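Local coordinates for cytoplasmic Protein STM1381 (Salmonella enterica subsp. enterica serovar Typhimurium, PDB 3SOZ) that is of unknown function but belongs to a family of putative glutamine amidotransferases, with a class I glutamine amidotransferase-like domain, at residues E139-D144 with G211-F216; E189-L194 with L202-T207. All coordinates share one frame; numbering follows the deposited sequence.

Contact 1: residues E139-D144 with G211-F216; sequences EVLPVD and GKVCCF
Val213 and Cys215 point from one face of strand 211-216 into the chain that runs from Val140 to Val143, where the chain leads from helix 137-140 into strand 143-144. The side-chain packing is apolar, and the two segments exchange no hydrogen bonds. The densest packing is around Pro142, which touches both Val213 and Cys215. The CD corner of the proline ring sits between these two inward-pointing residues of the strand, with CD 3.7 Å from Val213 CG1 and 3.6 Å from Cys215 SG. The sulfur has a second neighbour in Val143, whose CG2 methyl lies 3.7 Å from SG. Swung anti to its own carbonyl carbon (chi1 -69°), SG is carried towards the Pro142-Val143 end, while the base of Leu141 comes up to it more distantly, CB to SG 4.2 Å. Val213 divides its two methyls between partners. CG1 meets the proline and, at 4.0 Å, Leu141 CD2; CG2 turns to Val140, with the carbonyl O of that residue as a neighbour and its CG1 methyl 4.1 Å away. The Val140 and Leu141 side chains each cross Val213 at about a right angle, so they touch it by methyls and not along their length. Beyond this buried patch the ends of segment 139-144 turn outward: Glu139 and Asp144 are solvent-exposed, and Glu139 OE1 hydrogen-bonds to Tyr208 OH. The backbone of Lys188 hydrogen-bonds to that of Pro142, and its NZ to Leu141 O. Strand 211-216 lies between parallel strand 113-117 and antiparallel strand 200-208 in the large mixed sheet; segment 139-144 packs on one face of it, and on the other Cys214 meets helix 235-246.

Contact 2: residues E189-L194 with L202-T207; sequences ENSQVL and LLVMGT
Gln192 and Met205 form the hydrogen-bonded pair of a beta hairpin, in which strand 192-197 returns as strand 200-208. The short strands 192-194 and 204-207 run antiparallel with the usual sheet twist, their directions 151° apart. Backbone bonds come first. Gln192 N donates to Met205 O at 2.9 Å, and Met205 N returns a bond to Gln192 O at 2.8 Å, closing the ring of this pair. Further along, Leu194 N reaches Leu203 O at 2.9 Å; the same oxygen also takes a CA-H...O contact, with Val193 CA 3.4 Å away. All three N-H groups point fairly directly at their acceptors.

Apolar packing divides between the two faces. Val193 and Val204, a non-hydrogen-bonded pair, bring their CG2 methyls to 4.2 Å on one face, where Val204 also touches Pro142. On the Met205 side, Leu194 CD1 lies 4.0 Å from SE of that selenomethionine, and Leu194 also meets Leu203 CD1. Helix 235-246 covers this face: Leu203 touches Phe238 and Met205 touches Ile246.

Polar side chains stay at the margin. Ser191 OG bonds back to Lys188 O, just before the segment. Gln192 is exposed, yet its chain folds over its partner: CG stands between the backbone N and the carbonyl carbon (chi1 60°), and a bend at chi2 (-97°) brings the carboxamide back, leaving Gln192 CG 3.8 Å and NE2 3.9 Å from Met205 CB.

Contact 1 is the more deeply buried of the two and contact 2 lies nearer the surface, although their centres are only about 7 Å apart. They meet along adjacent strands of one sheet, where Cys215 O and Val204 N, 3.0 Å apart, probably hydrogen-bond. The hairpin of contact 2 lies within the stretch of chain between the two segments of contact 1. Their chemistry follows their place: 139-144 packs on a sheet face, mainly through apolar side chains, whereas 189-194 pairs side by side with 202-207 within the sheet through backbone bonds and leaves a glutamine at its margin. On the face opposite Val213 and Cys215, Cys214 packs its CB 3.5 Å from Met205 CE.

Contact 1: residues E139-D144 with G211-F216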
loop_
_atom_site.group_PDB
_atom_site.type_symbol
_atom_site.label_atom_id
_atom_site.label_comp_id
_atom_site.label_asym_id
_atom_site.label_seq_id
_atom_site.Cartn_x
_atom_site.Cartn_y
_atom_site.Cartn_z
ATOM N N GLU A 139 -0.754 -21.056 0.771
ATOM C CA GLU A 139 -1.024 -22.460 1.081
ATOM C C GLU A 139 0.255 -23.318 1.245
ATOM O O GLU A 139 0.338 -24.101 2.155
ATOM C CB GLU A 139 -1.876 -22.985 -0.073
ATOM C CG GLU A 139 -3.075 -23.870 0.237
ATOM C CD GLU A 139 -3.358 -24.798 -0.963
ATOM O OE1 GLU A 139 -2.491 -25.656 -1.262
ATOM O OE2 GLU A 139 -4.418 -24.658 -1.617
ATOM N N VAL A 140 1.241 -23.161 0.368
ATOM C CA VAL A 140 2.499 -23.898 0.453
ATOM C C VAL A 140 3.383 -23.598 1.688
ATOM O O VAL A 140 4.014 -24.499 2.239
ATOM C CB VAL A 140 3.343 -23.638 -0.786
ATOM C CG1 VAL A 140 4.592 -24.484 -0.794
ATOM C CG2 VAL A 140 2.546 -23.871 -2.020
ATOM N N LEU A 141 3.443 -22.334 2.120
ATOM C CA LEU A 141 4.389 -21.893 3.167
ATOM C C LEU A 141 3.981 -22.285 4.581
ATOM O O LEU A 141 2.781 -22.328 4.908
ATOM C CB LEU A 141 4.616 -20.365 3.110
ATOM C CG LEU A 141 4.927 -19.817 1.703
ATOM C CD1 LEU A 141 4.985 -18.269 1.693
ATOM C CD2 LEU A 141 6.196 -20.471 1.081
ATOM N N PRO A 142 4.995 -22.548 5.435
ATOM C CA PRO A 142 4.790 -22.957 6.804
ATOM C C PRO A 142 4.486 -21.795 7.742
ATOM O O PRO A 142 4.333 -22.008 8.959
ATOM C CB PRO A 142 6.109 -23.633 7.152
ATOM C CG PRO A 142 7.131 -22.965 6.262
ATOM C CD PRO A 142 6.427 -22.550 5.052
ATOM N N VAL A 143 4.387 -20.582 7.178
ATOM C CA VAL A 143 3.975 -19.343 7.916
ATOM C C VAL A 143 2.683 -18.673 7.400
ATOM O O VAL A 143 2.338 -18.766 6.194
ATOM C CB VAL A 143 5.088 -18.333 7.963
ATOM C CG1 VAL A 143 6.213 -18.842 8.861
ATOM C CG2 VAL A 143 5.620 -18.080 6.559
ATOM N N ASP A 144 1.942 -18.059 8.325
ATOM C CA ASP A 144 0.899 -17.116 7.946
ATOM C C ASP A 144 1.497 -15.729 7.833
ATOM O O ASP A 144 2.381 -15.372 8.606
ATOM C CB ASP A 144 -0.271 -17.097 8.942
ATOM C CG ASP A 144 -1.262 -18.262 8.731
ATOM O OD1 ASP A 144 -1.547 -18.650 7.556
ATOM O OD2 ASP A 144 -1.748 -18.803 9.757
ATOM N N GLY A 211 6.441 -32.545 -0.087
ATOM C CA GLY A 211 7.573 -31.614 -0.119
ATOM C C GLY A 211 7.935 -30.887 1.158
ATOM O O GLY A 211 7.078 -30.651 2.022
ATOM N N LYS A 212 9.212 -30.518 1.251
ATOM C CA LYS A 212 9.732 -29.719 2.373
ATOM C C LYS A 212 9.868 -28.196 2.087
ATOM O O LYS A 212 10.484 -27.785 1.089
ATOM C CB LYS A 212 11.077 -30.303 2.792
ATOM C CG LYS A 212 10.984 -31.800 3.094
ATOM C CD LYS A 212 12.301 -32.392 3.651
ATOM C CE LYS A 212 12.445 -33.884 3.292
ATOM N NZ LYS A 212 12.713 -34.130 1.813
ATOM N N VAL A 213 9.306 -27.369 2.965
ATOM C CA VAL A 213 9.355 -25.902 2.810
ATOM C C VAL A 213 10.120 -25.229 3.922
ATOM O O VAL A 213 10.026 -25.611 5.087
ATOM C CB VAL A 213 7.946 -25.210 2.810
ATOM C CG1 VAL A 213 7.993 -23.895 2.023
ATOM C CG2 VAL A 213 6.902 -26.086 2.225
ATOM N N CYS A 214 10.831 -24.170 3.566
ATOM C CA CYS A 214 11.517 -23.376 4.564
ATOM C C CYS A 214 11.387 -21.858 4.295
ATOM O O CYS A 214 11.524 -21.391 3.157
ATOM C CB CYS A 214 12.973 -23.825 4.632
ATOM S SG CYS A 214 13.989 -22.953 5.795
ATOM N N CYS A 215 11.089 -21.125 5.365
ATOM C CA CYS A 215 11.039 -19.681 5.381
ATOM C C CYS A 215 12.092 -19.140 6.311
ATOM O O CYS A 215 12.189 -19.544 7.468
ATOM C CB CYS A 215 9.704 -19.221 5.891
ATOM S SG CYS A 215 8.439 -19.612 4.735
ATOM N N PHE A 216 12.886 -18.222 5.792
ATOM C CA PHE A 216 13.844 -17.505 6.587
ATOM C C PHE A 216 13.394 -16.044 6.561
ATOM O O PHE A 216 13.237 -15.465 5.483
ATOM C CB PHE A 216 15.264 -17.704 6.017
ATOM C CG PHE A 216 16.305 -16.943 6.753
ATOM C CD1 PHE A 216 16.790 -17.407 7.971
ATOM C CD2 PHE A 216 16.748 -15.716 6.277
ATOM C CE1 PHE A 216 17.730 -16.662 8.682
ATOM C CE2 PHE A 216 17.686 -14.978 6.981
ATOM C CZ PHE A 216 18.173 -15.447 8.179
#

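Contact 2: residues E189-L194 with L202-T207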
loop_
_atom_site.group_PDB
_atom_site.type_symbol
_atom_site.label_atom_id
_atom_site.label_comp_id
_atom_site.label_asym_id
_atom_site.label_seq_id
_atom_site.Cartn_x
_atom_site.Cartn_y
_atom_site.Cartn_z
ATOM N N GLU A 189 0.218 -24.276 12.488
ATOM C CA GLU A 189 0.198 -25.451 13.391
ATOM C C GLU A 189 1.213 -26.582 13.116
ATOM O O GLU A 189 2.083 -26.869 13.949
ATOM C CB GLU A 189 -1.217 -25.982 13.599
ATOM C CG GLU A 189 -1.940 -25.216 14.722
ATOM C CD GLU A 189 -3.266 -25.881 15.178
ATOM O OE1 GLU A 189 -3.978 -26.512 14.335
ATOM O OE2 GLU A 189 -3.591 -25.758 16.392
ATOM N N ASN A 190 1.128 -27.244 11.981
ATOM C CA ASN A 190 2.031 -28.376 11.813
ATOM C C ASN A 190 3.306 -27.931 11.151
ATOM O O ASN A 190 3.508 -28.049 9.936
ATOM C CB ASN A 190 1.318 -29.585 11.200
ATOM C CG ASN A 190 0.069 -29.971 12.022
ATOM O OD1 ASN A 190 0.138 -30.164 13.262
ATOM N ND2 ASN A 190 -1.086 -30.008 11.351
ATOM N N SER A 191 4.143 -27.355 12.003
ATOM C CA SER A 191 5.348 -26.630 11.574
ATOM C C SER A 191 6.306 -26.393 12.734
ATOM O O SER A 191 5.889 -26.185 13.876
ATOM C CB SER A 191 4.997 -25.285 10.902
ATOM O OG SER A 191 4.585 -24.332 11.866
ATOM N N GLN A 192 7.593 -26.416 12.435
ATOM C CA GLN A 192 8.562 -26.367 13.505
ATOM C C GLN A 192 9.514 -25.175 13.355
ATOM O O GLN A 192 10.137 -24.998 12.309
ATOM C CB GLN A 192 9.258 -27.738 13.724
ATOM C CG GLN A 192 10.068 -28.341 12.532
ATOM C CD GLN A 192 9.319 -29.414 11.639
ATOM O OE1 GLN A 192 8.099 -29.663 11.778
ATOM N NE2 GLN A 192 10.082 -30.029 10.699
ATOM N N VAL A 193 9.562 -24.351 14.407
ATOM C CA VAL A 193 10.320 -23.111 14.467
ATOM C C VAL A 193 11.684 -23.419 15.060
ATOM O O VAL A 193 11.788 -23.868 16.197
ATOM C CB VAL A 193 9.620 -22.064 15.370
ATOM C CG1 VAL A 193 10.428 -20.803 15.435
ATOM C CG2 VAL A 193 8.234 -21.769 14.886
ATOM N N LEU A 194 12.730 -23.161 14.305
ATOM C CA LEU A 194 14.052 -23.514 14.736
ATOM C C LEU A 194 14.892 -22.352 15.308
ATOM O O LEU A 194 16.010 -22.583 15.805
ATOM C CB LEU A 194 14.799 -24.186 13.576
ATOM C CG LEU A 194 14.117 -25.195 12.627
ATOM C CD1 LEU A 194 15.169 -25.828 11.712
ATOM C CD2 LEU A 194 13.346 -26.296 13.355
ATOM N N LEU A 202 11.920 -16.835 12.988
ATOM C CA LEU A 202 12.930 -16.461 12.047
ATOM C C LEU A 202 13.217 -17.593 11.070
ATOM O O LEU A 202 13.483 -17.346 9.894
ATOM C CB LEU A 202 14.184 -16.005 12.771
ATOM C CG LEU A 202 15.423 -15.424 12.040
ATOM C CD1 LEU A 202 16.643 -16.344 12.076
ATOM C CD2 LEU A 202 15.174 -14.867 10.613
ATOM N N LEU A 203 13.162 -18.836 11.551
ATOM C CA LEU A 203 13.453 -20.007 10.725
ATOM C C LEU A 203 12.310 -20.938 10.961
ATOM O O LEU A 203 12.114 -21.410 12.066
ATOM C CB LEU A 203 14.729 -20.696 11.167
ATOM C CG LEU A 203 15.704 -21.064 10.058
ATOM C CD1 LEU A 203 16.640 -22.155 10.527
ATOM C CD2 LEU A 203 14.973 -21.474 8.787
ATOM N N VAL A 204 11.499 -21.140 9.940
ATOM C CA VAL A 204 10.347 -21.987 10.084
ATOM C C VAL A 204 10.427 -23.084 9.058
ATOM O O VAL A 204 10.687 -22.849 7.859
ATOM C CB VAL A 204 9.044 -21.198 9.985
ATOM C CG1 VAL A 204 7.851 -22.102 10.119
ATOM C CG2 VAL A 204 9.018 -20.179 11.060
HETATM N N MSE A 205 10.229 -24.293 9.574
HETATM C CA MSE A 205 10.218 -25.492 8.769
HETATM C C MSE A 205 8.827 -26.048 8.654
HETATM O O MSE A 205 7.999 -25.925 9.567
HETATM C CB MSE A 205 11.099 -26.528 9.405
HETATM C CG MSE A 205 11.927 -27.193 8.413
HETATM SE SE MSE A 205 13.372 -25.980 8.105
HETATM C CE MSE A 205 13.891 -26.712 6.357
ATOM N N GLY A 206 8.562 -26.677 7.529
ATOM C CA GLY A 206 7.225 -27.225 7.300
ATOM C C GLY A 206 7.254 -28.196 6.150
ATOM O O GLY A 206 8.328 -28.493 5.633
ATOM N N THR A 207 6.081 -28.670 5.748
ATOM C CA THR A 207 5.972 -29.653 4.660
ATOM C C THR A 207 4.734 -29.302 3.830
ATOM O O THR A 207 3.722 -28.830 4.393
ATOM C CB THR A 207 5.783 -31.150 5.179
ATOM O OG1 THR A 207 4.537 -31.258 5.908
ATOM C CG2 THR A 207 6.981 -31.624 6.031
#